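Local structure of putative ABC transporter, ATP-binding protein ComA (Streptococcus mutans, 3K8U) at residues Ala20-Val25 against Val55-Lys60. The protein is a putative ABC transporter protein of the ComA type that carries a papain-like C39 peptidase domain. Sequence-based numbering, arbitrary orientation.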
loop_
_atom_site.group_PDB
_atom_site.type_symbol
_atom_site.label_atom_id
_atom_site.label_comp_id
_atom_site.label_asym_id
_atom_site.label_seq_id
_atom_site.Cartn_x
_atom_site.Cartn_y
_atom_site.Cartn_z
ATOM N N ALA A 20 6.170 3.542 -4.102
ATOM C CA ALA A 20 5.617 2.510 -4.979
ATOM C C ALA A 20 4.143 2.196 -4.737
ATOM O O ALA A 20 3.366 2.141 -5.692
ATOM C CB ALA A 20 6.450 1.236 -4.904
ATOM N N VAL A 21 3.748 1.967 -3.482
ATOM C CA VAL A 21 2.337 1.675 -3.211
ATOM C C VAL A 21 1.454 2.879 -3.530
ATOM O O VAL A 21 0.350 2.715 -4.043
ATOM C CB VAL A 21 2.067 1.166 -1.755
ATOM C CG1 VAL A 21 2.804 -0.145 -1.525
ATOM C CG2 VAL A 21 2.458 2.207 -0.715
ATOM N N LEU A 22 1.953 4.085 -3.268
ATOM C CA LEU A 22 1.184 5.289 -3.561
ATOM C C LEU A 22 0.999 5.426 -5.074
ATOM O O LEU A 22 -0.102 5.716 -5.544
ATOM C CB LEU A 22 1.863 6.534 -2.980
ATOM C CG LEU A 22 1.159 7.877 -3.225
ATOM C CD1 LEU A 22 -0.289 7.820 -2.752
ATOM C CD2 LEU A 22 1.911 8.990 -2.512
ATOM N N ALA A 23 2.067 5.185 -5.831
ATOM C CA ALA A 23 2.001 5.260 -7.291
ATOM C C ALA A 23 1.015 4.218 -7.825
ATOM O O ALA A 23 0.264 4.480 -8.772
ATOM C CB ALA A 23 3.388 5.039 -7.902
ATOM N N SER A 24 1.004 3.047 -7.194
ATOM C CA SER A 24 0.113 1.960 -7.593
ATOM C C SER A 24 -1.357 2.345 -7.456
ATOM O O SER A 24 -2.142 2.171 -8.394
ATOM C CB SER A 24 0.397 0.703 -6.765
ATOM O OG SER A 24 1.731 0.258 -6.942
ATOM N N VAL A 25 -1.726 2.863 -6.288
ATOM C CA VAL A 25 -3.103 3.274 -6.031
ATOM C C VAL A 25 -3.496 4.428 -6.950
ATOM O O VAL A 25 -4.574 4.415 -7.547
ATOM C CB VAL A 25 -3.309 3.678 -4.554
ATOM C CG1 VAL A 25 -4.703 4.267 -4.349
ATOM C CG2 VAL A 25 -3.126 2.458 -3.655
ATOM N N VAL A 55 0.511 9.597 3.507
ATOM C CA VAL A 55 -0.706 10.391 3.636
ATOM C C VAL A 55 -0.516 11.822 3.133
ATOM O O VAL A 55 -1.345 12.333 2.377
ATOM C CB VAL A 55 -1.205 10.407 5.101
ATOM C CG1 VAL A 55 -2.339 11.408 5.274
ATOM C CG2 VAL A 55 -1.677 9.018 5.503
ATOM N N GLU A 56 0.581 12.457 3.542
ATOM C CA GLU A 56 0.878 13.827 3.128
ATOM C C GLU A 56 1.017 13.933 1.615
ATOM O O GLU A 56 0.483 14.859 1.000
ATOM C CB GLU A 56 2.159 14.334 3.797
ATOM C CG GLU A 56 2.036 14.542 5.300
ATOM C CD GLU A 56 3.311 15.077 5.933
ATOM O OE1 GLU A 56 4.415 14.609 5.570
ATOM O OE2 GLU A 56 3.206 15.968 6.803
ATOM N N ALA A 57 1.725 12.977 1.021
ATOM C CA ALA A 57 1.928 12.957 -0.422
ATOM C C ALA A 57 0.599 12.781 -1.149
ATOM O O ALA A 57 0.304 13.509 -2.097
ATOM C CB ALA A 57 2.899 11.851 -0.805
ATOM N N ALA A 58 -0.213 11.837 -0.677
ATOM C CA ALA A 58 -1.516 11.566 -1.276
ATOM C C ALA A 58 -2.407 12.811 -1.270
ATOM O O ALA A 58 -3.113 13.076 -2.244
ATOM C CB ALA A 58 -2.203 10.424 -0.544
ATOM N N LYS A 59 -2.368 13.565 -0.171
ATOM C CA LYS A 59 -3.163 14.786 -0.038
ATOM C C LYS A 59 -2.695 15.860 -1.020
ATOM O O LYS A 59 -3.506 16.617 -1.555
ATOM C CB LYS A 59 -3.107 15.321 1.396
ATOM C CG LYS A 59 -3.916 14.510 2.402
ATOM C CD LYS A 59 -3.881 15.150 3.783
ATOM C CE LYS A 59 -4.724 14.374 4.791
ATOM N NZ LYS A 59 -6.180 14.369 4.453
ATOM N N LYS A 60 -1.386 15.921 -1.251
ATOM C CA LYS A 60 -0.812 16.882 -2.188
ATOM C C LYS A 60 -1.206 16.495 -3.612
ATOM O O LYS A 60 -1.215 17.334 -4.512
ATOM C CB LYS A 60 0.716 16.912 -2.074
ATOM C CG LYS A 60 1.257 17.436 -0.752
ATOM C CD LYS A 60 2.774 17.325 -0.728
ATOM C CE LYS A 60 3.361 17.761 0.604
ATOM N NZ LYS A 60 4.841 17.547 0.641
#
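Leu-22 reaches from helix 17-28 to Ala-57 and Ala-58 of helix 51-60. This joins two helices of the papain-like fold of the C39 peptidase family, beside its antiparallel sheet. Between residues 20-25 and 55-60 the closest CA atoms are those of Leu-22 and Ala-58, 7.2 Å apart. The forked end of the leucine makes the contact, and its CD2 branch is the tight part. CG lies anti to the backbone N (chi1 180°), which carries both methyls across to the second helix. There the fork divides its contacts between the two small neighbours. CD1 takes the looser place, 3.9 Å from Ala-58 CB. All three side chains are buried and the contact is wholly apolar. Leu-138 of strand 134-140 touches both Leu-22 and Ala-58, so the sheet helps close the contact. Leu-38 and Leu-41 of helix 35-41 pack on Leu-22 and Ala-57 respectively. The solvent side of helix 51-60 carries Lys-59 and Lys-60. Both are exposed, and neither touches residues 20-25. Lys-60 NZ instead bonds to Leu-41 O. By contrast, the CD2 branch packs closely on its partner: Leu-22 CD2 sits 3.5 Å from Ala-57 CB, closer than usual for two methyl carbons.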